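Local structure of glycosyl hydrolase family 62 protein (Coprinopsis cinerea, 5B6T) at residues N191-A196 with W222-T227. The protein hydrolyses alpha-L-arabinofuranosyl linkages, probably releasing the arabinose side groups of arabinoxylan, as a fungal glycoside hydrolase of family 62. Numbering follows the deposited sequence.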
loop_
_atom_site.group_PDB
_atom_site.type_symbol
_atom_site.label_atom_id
_atom_site.label_comp_id
_atom_site.label_asym_id
_atom_site.label_seq_id
_atom_site.Cartn_x
_atom_site.Cartn_y
_atom_site.Cartn_z
ATOM N N ASN A 191 -16.418 -0.151 7.985
ATOM C CA ASN A 191 -16.064 1.030 7.197
ATOM C C ASN A 191 -15.008 1.896 7.889
ATOM O O ASN A 191 -14.293 2.596 7.222
ATOM C CB ASN A 191 -17.307 1.859 6.906
ATOM C CG ASN A 191 -18.148 1.278 5.771
ATOM O OD1 ASN A 191 -17.850 0.233 5.223
ATOM N ND2 ASN A 191 -19.193 1.997 5.405
ATOM N N ARG A 192 -14.918 1.837 9.209
ATOM C CA ARG A 192 -13.945 2.631 9.956
ATOM C C ARG A 192 -12.529 2.064 9.867
ATOM O O ARG A 192 -11.560 2.790 10.098
ATOM C CB ARG A 192 -14.338 2.737 11.427
ATOM C CG ARG A 192 -15.610 3.509 11.689
ATOM C CD ARG A 192 -15.393 4.995 11.538
ATOM N NE ARG A 192 -14.589 5.547 12.628
ATOM C CZ ARG A 192 -14.230 6.830 12.777
ATOM N NH1 ARG A 192 -14.555 7.771 11.878
ATOM N NH2 ARG A 192 -13.505 7.144 13.845
ATOM N N LEU A 193 -12.398 0.789 9.503
ATOM C CA LEU A 193 -11.085 0.126 9.464
ATOM C C LEU A 193 -11.140 -0.901 8.343
ATOM O O LEU A 193 -11.226 -2.115 8.559
ATOM C CB LEU A 193 -10.781 -0.500 10.820
ATOM C CG LEU A 193 -9.327 -0.901 11.058
ATOM C CD1 LEU A 193 -8.459 0.316 11.330
ATOM C CD2 LEU A 193 -9.216 -1.904 12.199
ATOM N N PHE A 194 -11.127 -0.388 7.115
ATOM C CA PHE A 194 -11.590 -1.188 5.984
ATOM C C PHE A 194 -10.504 -2.005 5.304
ATOM O O PHE A 194 -10.598 -3.226 5.243
ATOM C CB PHE A 194 -12.350 -0.321 4.987
ATOM C CG PHE A 194 -13.108 -1.125 3.968
ATOM C CD1 PHE A 194 -14.159 -1.946 4.359
ATOM C CD2 PHE A 194 -12.788 -1.058 2.637
ATOM C CE1 PHE A 194 -14.841 -2.707 3.418
ATOM C CE2 PHE A 194 -13.482 -1.797 1.693
ATOM C CZ PHE A 194 -14.499 -2.632 2.082
ATOM N N GLU A 195 -9.472 -1.362 4.779
ATOM C CA GLU A 195 -8.390 -2.123 4.132
ATOM C C GLU A 195 -7.160 -1.231 3.974
ATOM O O GLU A 195 -7.115 -0.133 4.548
ATOM C CB GLU A 195 -8.873 -2.648 2.774
ATOM C CG GLU A 195 -9.282 -1.559 1.787
ATOM C CD GLU A 195 -10.029 -2.043 0.559
ATOM O OE1 GLU A 195 -10.258 -3.237 0.345
ATOM O OE2 GLU A 195 -10.413 -1.205 -0.296
ATOM N N ALA A 196 -6.145 -1.735 3.287
ATOM C CA ALA A 196 -5.008 -0.938 2.821
ATOM C C ALA A 196 -4.217 -0.318 3.965
ATOM O O ALA A 196 -3.953 0.888 3.985
ATOM C CB ALA A 196 -5.469 0.127 1.839
ATOM N N TRP A 222 -10.783 7.526 2.654
ATOM C CA TRP A 222 -9.872 8.376 3.407
ATOM C C TRP A 222 -8.957 7.534 4.271
ATOM O O TRP A 222 -9.182 6.334 4.410
ATOM C CB TRP A 222 -10.637 9.398 4.257
ATOM C CG TRP A 222 -11.481 8.836 5.392
ATOM C CD1 TRP A 222 -12.565 8.025 5.286
ATOM C CD2 TRP A 222 -11.288 9.078 6.790
ATOM N NE1 TRP A 222 -13.071 7.762 6.540
ATOM C CE2 TRP A 222 -12.295 8.370 7.481
ATOM C CE3 TRP A 222 -10.368 9.834 7.528
ATOM C CZ2 TRP A 222 -12.406 8.399 8.865
ATOM C CZ3 TRP A 222 -10.465 9.856 8.886
ATOM C CH2 TRP A 222 -11.488 9.155 9.554
ATOM N N PHE A 223 -7.943 8.166 4.862
ATOM C CA PHE A 223 -6.984 7.502 5.739
ATOM C C PHE A 223 -6.986 7.990 7.161
ATOM O O PHE A 223 -7.009 9.198 7.409
ATOM C CB PHE A 223 -5.532 7.598 5.188
ATOM C CG PHE A 223 -5.307 6.642 4.070
ATOM C CD1 PHE A 223 -5.637 7.004 2.750
ATOM C CD2 PHE A 223 -4.907 5.358 4.339
ATOM C CE1 PHE A 223 -5.480 6.093 1.730
ATOM C CE2 PHE A 223 -4.777 4.438 3.314
ATOM C CZ PHE A 223 -5.088 4.802 2.020
ATOM N N ARG A 224 -6.921 7.017 8.071
ATOM C CA ARG A 224 -6.707 7.246 9.493
ATOM C C ARG A 224 -5.295 6.890 9.855
ATOM O O ARG A 224 -4.655 6.113 9.157
ATOM C CB ARG A 224 -7.700 6.414 10.305
ATOM C CG ARG A 224 -9.158 6.757 9.988
ATOM C CD ARG A 224 -10.158 5.861 10.685
ATOM N NE ARG A 224 -10.180 6.051 12.133
ATOM C CZ ARG A 224 -10.503 5.103 13.022
ATOM N NH1 ARG A 224 -10.857 3.879 12.616
ATOM N NH2 ARG A 224 -10.477 5.375 14.318
ATOM N N SER A 225 -4.810 7.443 10.969
ATOM C CA SER A 225 -3.432 7.210 11.404
ATOM C C SER A 225 -3.326 7.061 12.907
ATOM O O SER A 225 -4.092 7.681 13.674
ATOM C CB SER A 225 -2.521 8.352 10.951
ATOM O OG SER A 225 -2.976 9.627 11.430
ATOM N N TRP A 226 -2.333 6.260 13.291
ATOM C CA TRP A 226 -2.009 5.957 14.684
ATOM C C TRP A 226 -0.512 5.851 14.807
ATOM O O TRP A 226 0.188 5.597 13.819
ATOM C CB TRP A 226 -2.594 4.604 15.110
ATOM C CG TRP A 226 -4.058 4.447 15.069
ATOM C CD1 TRP A 226 -4.912 4.490 16.138
ATOM C CD2 TRP A 226 -4.876 4.153 13.934
ATOM N NE1 TRP A 226 -6.192 4.249 15.750
ATOM C CE2 TRP A 226 -6.210 4.056 14.395
ATOM C CE3 TRP A 226 -4.625 3.968 12.572
ATOM C CZ2 TRP A 226 -7.286 3.795 13.535
ATOM C CZ3 TRP A 226 -5.700 3.695 11.739
ATOM C CH2 TRP A 226 -6.987 3.591 12.227
ATOM N N THR A 227 -0.019 5.963 16.041
ATOM C CA THR A 227 1.396 5.662 16.324
ATOM C C THR A 227 1.538 4.736 17.515
ATOM O O THR A 227 0.616 4.612 18.342
ATOM C CB THR A 227 2.230 6.924 16.618
ATOM O OG1 THR A 227 1.700 7.565 17.797
ATOM C CG2 THR A 227 2.179 7.901 15.444
HETATM O O HOH W 1 -14.789 5.881 8.084
#
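The guanidinium of Arg224 is sandwiched between Arg192 and Trp226: Arg192 NH2 lies over one face, 3.4 Å above the plane and toward its rim, while Trp226 CZ2 lies 3.5 Å above the centre of the opposite face. At its edge, Arg224 NH1 donates to Arg192 O over 2.8 Å, with an N-H...O angle of 154°; the oxygen is nearly in the guanidinium plane, although NH1 stands 49° out of the carbonyl plane. Trp222 carries Arg224 CG over one face and, at its edge, Arg192 NH1, 3.8 Å from CZ2, and a water bound by NE1. The Phe223 edge meets Ala196 O, 3.7 Å from CE2. The two guanidinium planes tilt by 33°, and their NH2 atoms approach to 3.5 Å, a proximity of like charges probably eased by Asp240, salt-bridged to Arg224, and Gln241, which accepts from Arg192. With an alanine at Arg224, Arg192 O would probably lose this donor and Asp240 its cationic mate, and a gap would be likely to open between Arg192 and Trp226. Leu193 CD1 packs against Trp226 CH2. Within this family's five-bladed beta-propeller, the contact joins the lead-in to strand 195-202 to strand 221-228, two strands apart in one blade, with Met185 of strand 182-186 touching Leu193 and Trp226.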